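Local coordinates for protein alpha-galactosidase (Umbelopsis vinacea, PDB 3A5V) that probably hydrolyses terminal alpha-galactosyl residues from galactosides as a tetrameric, N-glycosylated family 27 glycoside hydrolase, at residues 111-119 against 149-157. Residues are numbered along the deposited sequence; the frame is centred on the assembly and turned at random.
With NAG (2-acetamido-2-deoxy-beta-D-glucopyranose), chain B.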
loop_
_atom_site.group_PDB
_atom_site.type_symbol
_atom_site.label_atom_id
_atom_site.label_comp_id
_atom_site.label_asym_id
_atom_site.label_seq_id
_atom_site.Cartn_x
_atom_site.Cartn_y
_atom_site.Cartn_z
ATOM N N GLU A 111 -24.547 12.630 -14.719
ATOM C CA GLU A 111 -23.870 13.880 -14.345
ATOM C C GLU A 111 -24.372 15.088 -15.168
ATOM O O GLU A 111 -24.658 16.137 -14.599
ATOM C CB GLU A 111 -22.345 13.752 -14.450
ATOM C CG GLU A 111 -21.695 12.739 -13.473
ATOM C CD GLU A 111 -21.647 11.299 -14.012
ATOM O OE1 GLU A 111 -22.282 11.027 -15.058
ATOM O OE2 GLU A 111 -20.968 10.445 -13.377
ATOM N N ASP A 112 -24.476 14.937 -16.489
ATOM C CA ASP A 112 -24.940 16.040 -17.355
ATOM C C ASP A 112 -26.347 16.491 -16.989
ATOM O O ASP A 112 -26.599 17.678 -16.803
ATOM C CB ASP A 112 -24.881 15.654 -18.840
ATOM C CG ASP A 112 -23.470 15.737 -19.403
ATOM O OD1 ASP A 112 -22.559 16.215 -18.693
ATOM O OD2 ASP A 112 -23.265 15.326 -20.559
ATOM N N ILE A 113 -27.241 15.522 -16.873
ATOM C CA ILE A 113 -28.636 15.758 -16.511
ATOM C C ILE A 113 -28.772 16.461 -15.147
ATOM O O ILE A 113 -29.510 17.446 -15.022
ATOM C CB ILE A 113 -29.421 14.436 -16.538
ATOM C CG1 ILE A 113 -29.630 13.999 -18.009
ATOM C CG2 ILE A 113 -30.764 14.571 -15.817
ATOM C CD1 ILE A 113 -30.061 12.540 -18.166
ATOM N N ASP A 114 -28.059 15.967 -14.139
ATOM C CA ASP A 114 -28.179 16.549 -12.801
ATOM C C ASP A 114 -27.584 17.959 -12.731
ATOM O O ASP A 114 -28.179 18.863 -12.121
ATOM C CB ASP A 114 -27.592 15.618 -11.730
ATOM C CG ASP A 114 -28.445 14.372 -11.505
ATOM O OD1 ASP A 114 -29.539 14.248 -12.122
ATOM O OD2 ASP A 114 -28.026 13.511 -10.698
ATOM N N ALA A 115 -26.428 18.156 -13.365
ATOM C CA ALA A 115 -25.812 19.486 -13.413
ATOM C C ALA A 115 -26.748 20.498 -14.089
ATOM O O ALA A 115 -26.872 21.642 -13.640
ATOM C CB ALA A 115 -24.496 19.426 -14.141
ATOM N N LYS A 116 -27.387 20.070 -15.179
ATOM C CA LYS A 116 -28.342 20.914 -15.897
ATOM C C LYS A 116 -29.519 21.304 -14.987
ATOM O O LYS A 116 -29.915 22.473 -14.945
ATOM C CB LYS A 116 -28.828 20.207 -17.169
ATOM C CG LYS A 116 -29.779 21.027 -18.023
ATOM C CD LYS A 116 -29.930 20.409 -19.419
ATOM C CE LYS A 116 -30.944 21.192 -20.270
ATOM N NZ LYS A 116 -31.566 20.319 -21.319
ATOM N N THR A 117 -30.059 20.332 -14.255
ATOM C CA THR A 117 -31.125 20.604 -13.283
ATOM C C THR A 117 -30.689 21.653 -12.249
ATOM O O THR A 117 -31.395 22.626 -12.003
ATOM C CB THR A 117 -31.572 19.297 -12.581
ATOM O OG1 THR A 117 -32.048 18.388 -13.575
ATOM C CG2 THR A 117 -32.674 19.532 -11.535
ATOM N N TRP A 118 -29.507 21.469 -11.667
ATOM C CA TRP A 118 -29.046 22.369 -10.611
ATOM C C TRP A 118 -28.842 23.795 -11.143
ATOM O O TRP A 118 -29.232 24.767 -10.489
ATOM C CB TRP A 118 -27.771 21.805 -9.955
ATOM C CG TRP A 118 -27.997 20.427 -9.354
ATOM C CD1 TRP A 118 -29.158 19.950 -8.804
ATOM C CD2 TRP A 118 -27.045 19.363 -9.261
ATOM N NE1 TRP A 118 -28.986 18.664 -8.366
ATOM C CE2 TRP A 118 -27.697 18.275 -8.636
ATOM C CE3 TRP A 118 -25.703 19.220 -9.658
ATOM C CZ2 TRP A 118 -27.057 17.054 -8.389
ATOM C CZ3 TRP A 118 -25.062 17.992 -9.413
ATOM C CH2 TRP A 118 -25.747 16.930 -8.794
ATOM N N ALA A 119 -28.277 23.905 -12.348
ATOM C CA ALA A 119 -28.083 25.215 -12.999
ATOM C C ALA A 119 -29.424 25.939 -13.233
ATOM O O ALA A 119 -29.541 27.140 -12.991
ATOM C CB ALA A 119 -27.320 25.059 -14.299
ATOM N N ALA A 149 -16.091 13.691 -14.784
ATOM C CA ALA A 149 -17.414 13.609 -15.429
ATOM C C ALA A 149 -18.374 14.677 -14.881
ATOM O O ALA A 149 -19.082 15.320 -15.653
ATOM C CB ALA A 149 -18.030 12.200 -15.267
ATOM N N MET A 150 -18.383 14.879 -13.557
ATOM C CA MET A 150 -19.243 15.920 -12.960
ATOM C C MET A 150 -18.651 17.313 -13.139
ATOM O O MET A 150 -19.383 18.280 -13.397
ATOM C CB MET A 150 -19.546 15.639 -11.482
ATOM C CG MET A 150 -20.424 16.695 -10.788
ATOM S SD MET A 150 -22.022 16.981 -11.626
ATOM C CE MET A 150 -22.981 15.605 -10.986
ATOM N N GLY A 151 -17.329 17.440 -13.005
ATOM C CA GLY A 151 -16.699 18.749 -13.247
ATOM C C GLY A 151 -17.050 19.291 -14.635
ATOM O O GLY A 151 -17.409 20.465 -14.783
ATOM N N ASN A 152 -16.936 18.427 -15.643
ATOM C CA ASN A 152 -17.263 18.778 -17.033
ATOM C C ASN A 152 -18.753 19.111 -17.168
ATOM O O ASN A 152 -19.104 20.101 -17.807
ATOM C CB ASN A 152 -16.908 17.627 -17.985
ATOM C CG ASN A 152 -15.401 17.484 -18.230
ATOM O OD1 ASN A 152 -14.963 16.475 -18.783
ATOM N ND2 ASN A 152 -14.616 18.483 -17.844
ATOM N N ALA A 153 -19.609 18.281 -16.560
ATOM C CA ALA A 153 -21.067 18.500 -16.540
ATOM C C ALA A 153 -21.456 19.874 -15.986
ATOM O O ALA A 153 -22.243 20.598 -16.616
ATOM C CB ALA A 153 -21.781 17.383 -15.754
ATOM N N LEU A 154 -20.908 20.235 -14.826
ATOM C CA LEU A 154 -21.113 21.572 -14.252
ATOM C C LEU A 154 -20.649 22.685 -15.199
ATOM O O LEU A 154 -21.393 23.631 -15.491
ATOM C CB LEU A 154 -20.418 21.707 -12.884
ATOM C CG LEU A 154 -20.890 20.772 -11.753
ATOM C CD1 LEU A 154 -19.940 20.886 -10.559
ATOM C CD2 LEU A 154 -22.331 21.066 -11.337
ATOM N N ASN A 155 -19.423 22.560 -15.691
ATOM C CA ASN A 155 -18.877 23.548 -16.598
ATOM C C ASN A 155 -19.778 23.833 -17.822
ATOM O O ASN A 155 -19.993 24.996 -18.198
ATOM C CB ASN A 155 -17.477 23.113 -17.062
ATOM C CG ASN A 155 -16.754 24.215 -17.803
ATOM O OD1 ASN A 155 -16.801 24.263 -19.033
ATOM N ND2 ASN A 155 -16.123 25.131 -17.052
ATOM N N LYS A 156 -20.302 22.774 -18.433
ATOM C CA LYS A 156 -21.044 22.928 -19.678
ATOM C C LYS A 156 -22.399 23.614 -19.539
ATOM O O LYS A 156 -22.949 24.084 -20.535
ATOM C CB LYS A 156 -21.156 21.606 -20.437
ATOM C CG LYS A 156 -22.083 20.563 -19.846
ATOM C CD LYS A 156 -22.068 19.271 -20.724
ATOM C CE LYS A 156 -20.716 18.541 -20.655
ATOM N NZ LYS A 156 -20.730 17.271 -21.444
ATOM N N THR A 157 -22.924 23.696 -18.312
ATOM C CA THR A 157 -24.176 24.432 -18.073
ATOM C C THR A 157 -23.984 25.925 -18.316
ATOM O O THR A 157 -24.955 26.654 -18.471
ATOM C CB THR A 157 -24.673 24.279 -16.620
ATOM O OG1 THR A 157 -23.783 24.988 -15.746
ATOM C CG2 THR A 157 -24.732 22.809 -16.213
HETATM C C1 NAG B . -15.458 26.181 -17.793
HETATM C C2 NAG B . -15.684 27.434 -16.933
HETATM C C3 NAG B . -14.810 28.608 -17.390
HETATM C C4 NAG B . -13.347 28.207 -17.616
HETATM C C5 NAG B . -13.282 26.930 -18.458
HETATM C C6 NAG B . -11.868 26.388 -18.658
HETATM C C7 NAG B . -17.959 27.538 -15.973
HETATM C C8 NAG B . -19.358 28.056 -16.173
HETATM N N2 NAG B . -17.085 27.847 -16.939
HETATM O O3 NAG B . -14.874 29.672 -16.453
HETATM O O4 NAG B . -12.712 29.264 -18.311
HETATM O O5 NAG B . -14.064 25.907 -17.859
HETATM O O6 NAG B . -11.233 26.319 -17.397
HETATM O O7 NAG B . -17.677 26.879 -14.959
HETATM O O HOH W 1 -24.540 19.574 -18.012
HETATM O O HOH W 2 -19.823 14.707 -18.145
#
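Ala115 meets Ala153 methyl to methyl, CB to CB at 3.8 Å, and with side chains this small the helix axes come within 8.2 Å, crossing at -40°. On the barrel side of this pair Met150 CE reaches Trp118 CZ3 at 3.5 Å. Met150 CG lies anti to the backbone N (chi1 179°) and the chain then bends twice, which brings SD to the edge of the indole's six-membered ring in a Met-aromatic contact. Leu154 CD2 comes to the same ring near its plane, at CE3. Further along, Ala119 CB packs on Thr157 CB at 3.6 Å, while Thr157 CG2 sits against the carbonyl oxygen of Ala115. Thr157 OG1 bonds Leu154 O in its carbonyl plane at 2.8 Å; without CG2 and OG1, as with an alanine here, a gap would probably open beside Ala115, and Leu154 O and the backbone N of Arg159 would each lose a partner.

These are neighbouring outer helices of the (beta/alpha)8 barrel, joined through strand 125-129. Toward solvent, Lys156 NZ makes a salt bridge to Asp112 OD2 at 3.3 Å, its hydrogen bonds to both carboxylate oxygens being weak. Two waters bridge the helices here: one donates to Asp112 O and Ala153 O, the other to Asp112 OD1 and Ala149 O. Glu111 lays its CB and CG against Ala149, Met150 and Ala153, while its OE2 turns back to the backbone N of Gly109. Trp118 and Met150 both rest on Leu126 of strand 125-129. Asn155, pointing away from the contact, carries an N-linked NAG on ND2.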